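Long-range contact in aminoglycoside 6-adenylyltransferase (PDB 2PBE), which transfers an adenylyl group from ATP to the O-6 position of streptomycin and so gives the bacterium resistance to this drug: residues V188-H199 with C248-V259. Numbering follows the deposited sequence.
Sequences VRPNLLRMMAWH and CYALFRKYSKAV
Met195, a selenomethionine, lies across the Phe252 side chain at about a right angle. Its chain bends at chi2 and again at chi3. These bends bring Met195 CE to 3.5 Å from Phe252 CZ, obliquely to the ring. Met195 SE also lies obliquely to the Phe252 ring, a Met-aromatic contact. The bends also lay SE against the Ser256 backbone, with Ser256 CA 3.6 Å from Met195 SE. Because Phe252 CG stands anti to the backbone N (chi1 -158°), the ring reaches across to the other helix and meets it edge-on, with Phe252 CD1 3.6 Å from Leu192 CA. The Leu192 side chain slants across Leu251, with Leu192 CD1 3.7 Å from Leu251 CB.

Tyr255 receives Met196 over one ring face. Met196 CG makes a CH-pi contact 4.1 Å from the ring centroid, and SE adds a second, oblique Met-aromatic contact. The His199 ring approaches Tyr255 obliquely, with CD2 at the Tyr255 edge and the planes at 53°. The Tyr255 hydroxyl is hydrogen-bonded to Glu228 of helix 223-230. Val259 CG2 closes the far end, 3.8 Å from His199 CA. Ser256 OG turns back to its own helix and donates a hydrogen bond to Phe252 O at 2.6 Å.

Phe252 also stacks on Phe161 of helix 151-173, which borders this interface. The two axes run in the same general direction, 33° apart and 8.8 Å at closest approach. This is typical of the apolar core of a helical bundle, here joining helices 177-204 and 238-263.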
# COMPACT_ATOMS: atom_id res chain seq x y z
N VAL A 188 -1.21 11.46 12.34
CA VAL A 188 -0.51 10.56 13.24
C VAL A 188 -0.60 9.10 12.83
O VAL A 188 0.43 8.51 12.54
CB VAL A 188 -1.03 10.75 14.67
CG1 VAL A 188 -0.38 9.75 15.61
CG2 VAL A 188 -0.72 12.18 15.10
N ARG A 189 -1.81 8.53 12.81
CA ARG A 189 -1.99 7.14 12.42
C ARG A 189 -1.48 6.88 11.00
O ARG A 189 -0.87 5.84 10.74
CB ARG A 189 -3.45 6.71 12.52
CG ARG A 189 -3.63 5.21 12.34
CD ARG A 189 -5.10 4.78 12.38
NE ARG A 189 -5.73 4.95 13.68
CZ ARG A 189 -6.67 5.85 13.94
NH1 ARG A 189 -7.09 6.68 12.98
NH2 ARG A 189 -7.19 5.92 15.16
N PRO A 190 -1.72 7.81 10.05
CA PRO A 190 -1.21 7.52 8.70
C PRO A 190 0.32 7.39 8.65
O PRO A 190 0.85 6.68 7.79
CB PRO A 190 -1.74 8.70 7.88
CG PRO A 190 -3.07 8.95 8.52
CD PRO A 190 -2.74 8.88 10.00
N ASN A 191 1.02 8.06 9.56
CA ASN A 191 2.48 7.93 9.55
C ASN A 191 2.90 6.62 10.22
O ASN A 191 3.90 6.02 9.85
CB ASN A 191 3.16 9.14 10.21
CG ASN A 191 3.37 10.29 9.23
OD1 ASN A 191 2.53 11.18 9.11
ND2 ASN A 191 4.48 10.25 8.51
N LEU A 192 2.12 6.17 11.19
CA LEU A 192 2.40 4.90 11.85
C LEU A 192 2.32 3.83 10.74
O LEU A 192 3.16 2.93 10.66
CB LEU A 192 1.36 4.62 12.93
CG LEU A 192 1.21 3.17 13.39
CD1 LEU A 192 2.54 2.65 13.96
CD2 LEU A 192 0.11 3.09 14.45
N LEU A 193 1.32 3.98 9.88
CA LEU A 193 1.11 3.06 8.77
C LEU A 193 2.28 3.05 7.79
O LEU A 193 2.66 1.99 7.29
CB LEU A 193 -0.15 3.43 8.02
CG LEU A 193 -1.49 2.86 8.46
CD1 LEU A 193 -2.52 3.29 7.44
CD2 LEU A 193 -1.43 1.34 8.52
N ARG A 194 2.82 4.23 7.49
CA ARG A 194 3.95 4.34 6.58
C ARG A 194 5.11 3.62 7.21
O ARG A 194 5.82 2.88 6.54
CB ARG A 194 4.35 5.80 6.36
CG ARG A 194 5.49 5.99 5.37
CD ARG A 194 5.80 7.46 5.19
NE ARG A 194 4.63 8.23 4.76
CZ ARG A 194 4.23 8.31 3.50
NH1 ARG A 194 4.90 7.68 2.53
NH2 ARG A 194 3.15 9.03 3.22
N MSE A 195 5.30 3.85 8.50
CA MSE A 195 6.39 3.21 9.25
C MSE A 195 6.23 1.69 9.18
O MSE A 195 7.22 0.96 9.03
CB MSE A 195 6.36 3.67 10.72
CG MSE A 195 7.60 3.27 11.51
SE MSE A 195 9.28 3.76 10.62
CE MSE A 195 9.32 5.69 10.99
N MSE A 196 4.99 1.22 9.30
CA MSE A 196 4.74 -0.20 9.24
C MSE A 196 4.96 -0.72 7.82
O MSE A 196 5.47 -1.82 7.62
CB MSE A 196 3.31 -0.49 9.70
CG MSE A 196 3.09 -0.20 11.18
SE MSE A 196 1.25 -0.38 11.82
CE MSE A 196 1.17 -2.26 12.29
N ALA A 197 4.58 0.09 6.84
CA ALA A 197 4.76 -0.29 5.45
C ALA A 197 6.25 -0.38 5.13
O ALA A 197 6.68 -1.30 4.43
CB ALA A 197 4.08 0.71 4.53
N TRP A 198 7.02 0.56 5.67
CA TRP A 198 8.47 0.58 5.43
C TRP A 198 9.10 -0.67 6.04
O TRP A 198 10.12 -1.19 5.56
CB TRP A 198 9.12 1.82 6.05
CG TRP A 198 8.97 3.11 5.24
CD1 TRP A 198 8.61 3.22 3.93
CD2 TRP A 198 9.30 4.44 5.68
NE1 TRP A 198 8.69 4.53 3.51
CE2 TRP A 198 9.11 5.31 4.56
CE3 TRP A 198 9.74 4.99 6.91
CZ2 TRP A 198 9.34 6.71 4.62
CZ3 TRP A 198 9.98 6.40 6.98
CH2 TRP A 198 9.77 7.23 5.83
N HIS A 199 8.50 -1.15 7.13
CA HIS A 199 9.00 -2.36 7.77
C HIS A 199 8.72 -3.56 6.84
O HIS A 199 9.59 -4.39 6.63
CB HIS A 199 8.29 -2.55 9.11
CG HIS A 199 8.70 -3.80 9.83
ND1 HIS A 199 10.00 -4.03 10.21
CD2 HIS A 199 7.98 -4.88 10.21
CE1 HIS A 199 10.07 -5.22 10.80
NE2 HIS A 199 8.86 -5.75 10.81
N CYS A 248 -0.77 4.39 19.44
CA CYS A 248 0.02 4.74 18.27
C CYS A 248 1.47 4.94 18.69
O CYS A 248 2.40 4.58 17.97
CB CYS A 248 -0.51 6.02 17.64
SG CYS A 248 -2.17 5.84 16.93
N TYR A 249 1.66 5.51 19.88
CA TYR A 249 3.00 5.73 20.43
C TYR A 249 3.74 4.41 20.53
O TYR A 249 4.84 4.24 19.97
CB TYR A 249 2.92 6.34 21.85
CG TYR A 249 2.77 7.84 21.89
CD1 TYR A 249 2.28 8.55 20.76
CD2 TYR A 249 3.13 8.58 23.05
CE1 TYR A 249 2.15 9.95 20.78
CE2 TYR A 249 3.01 10.01 23.08
CZ TYR A 249 2.51 10.68 21.94
OH TYR A 249 2.39 12.06 21.92
N ALA A 250 3.12 3.48 21.24
CA ALA A 250 3.67 2.15 21.47
C ALA A 250 4.04 1.48 20.16
O ALA A 250 5.13 0.93 20.01
CB ALA A 250 2.66 1.31 22.22
N LEU A 251 3.13 1.53 19.19
CA LEU A 251 3.38 0.91 17.90
C LEU A 251 4.41 1.63 17.06
O LEU A 251 5.14 1.00 16.29
CB LEU A 251 2.08 0.77 17.13
CG LEU A 251 1.19 -0.35 17.67
CD1 LEU A 251 -0.17 -0.31 17.01
CD2 LEU A 251 1.86 -1.71 17.43
N PHE A 252 4.48 2.95 17.19
CA PHE A 252 5.45 3.70 16.38
C PHE A 252 6.86 3.44 16.85
O PHE A 252 7.78 3.41 16.03
CB PHE A 252 5.19 5.21 16.43
CG PHE A 252 5.79 5.94 15.26
CD1 PHE A 252 5.21 5.80 13.99
CD2 PHE A 252 6.95 6.72 15.41
CE1 PHE A 252 5.78 6.46 12.85
CE2 PHE A 252 7.54 7.39 14.27
CZ PHE A 252 6.95 7.25 12.99
N ARG A 253 7.03 3.28 18.15
CA ARG A 253 8.36 3.01 18.70
C ARG A 253 8.79 1.69 18.11
O ARG A 253 9.86 1.57 17.52
CB ARG A 253 8.32 2.90 20.23
CG ARG A 253 8.01 4.21 20.94
CD ARG A 253 7.80 4.03 22.45
NE ARG A 253 7.35 5.28 23.05
CZ ARG A 253 6.21 5.43 23.73
NH1 ARG A 253 5.39 4.41 23.90
NH2 ARG A 253 5.88 6.62 24.23
N LYS A 254 7.92 0.70 18.28
CA LYS A 254 8.16 -0.64 17.80
C LYS A 254 8.67 -0.67 16.36
O LYS A 254 9.77 -1.15 16.09
CB LYS A 254 6.87 -1.46 17.94
CG LYS A 254 7.04 -2.93 17.57
CD LYS A 254 5.84 -3.77 17.97
CE LYS A 254 6.02 -5.19 17.45
NZ LYS A 254 4.90 -6.10 17.79
N TYR A 255 7.88 -0.14 15.43
CA TYR A 255 8.28 -0.16 14.02
C TYR A 255 9.39 0.76 13.58
O TYR A 255 10.14 0.42 12.66
CB TYR A 255 7.03 -0.01 13.16
CG TYR A 255 6.16 -1.23 13.36
CD1 TYR A 255 6.59 -2.51 12.90
CD2 TYR A 255 4.97 -1.16 14.13
CE1 TYR A 255 5.87 -3.70 13.23
CE2 TYR A 255 4.23 -2.35 14.46
CZ TYR A 255 4.69 -3.61 14.01
OH TYR A 255 4.02 -4.78 14.37
N SER A 256 9.51 1.92 14.21
CA SER A 256 10.58 2.85 13.85
C SER A 256 11.89 2.28 14.39
O SER A 256 12.94 2.45 13.78
CB SER A 256 10.33 4.25 14.40
OG SER A 256 10.24 4.22 15.81
N LYS A 257 11.81 1.61 15.54
CA LYS A 257 13.00 0.97 16.12
C LYS A 257 13.41 -0.18 15.21
O LYS A 257 14.58 -0.34 14.88
CB LYS A 257 12.70 0.44 17.53
CG LYS A 257 12.71 1.54 18.58
CD LYS A 257 12.29 1.06 19.95
CE LYS A 257 12.24 2.24 20.93
NZ LYS A 257 11.78 1.85 22.29
N ALA A 258 12.41 -0.95 14.78
CA ALA A 258 12.64 -2.08 13.89
C ALA A 258 13.27 -1.65 12.57
O ALA A 258 14.23 -2.28 12.08
CB ALA A 258 11.34 -2.77 13.63
N VAL A 259 12.74 -0.58 11.99
CA VAL A 259 13.23 -0.07 10.71
C VAL A 259 14.60 0.59 10.85
O VAL A 259 15.51 0.31 10.07
CB VAL A 259 12.23 0.96 10.11
CG1 VAL A 259 12.84 1.71 8.96
CG2 VAL A 259 10.97 0.23 9.64
O HOH W 1 12.52 -3.35 9.24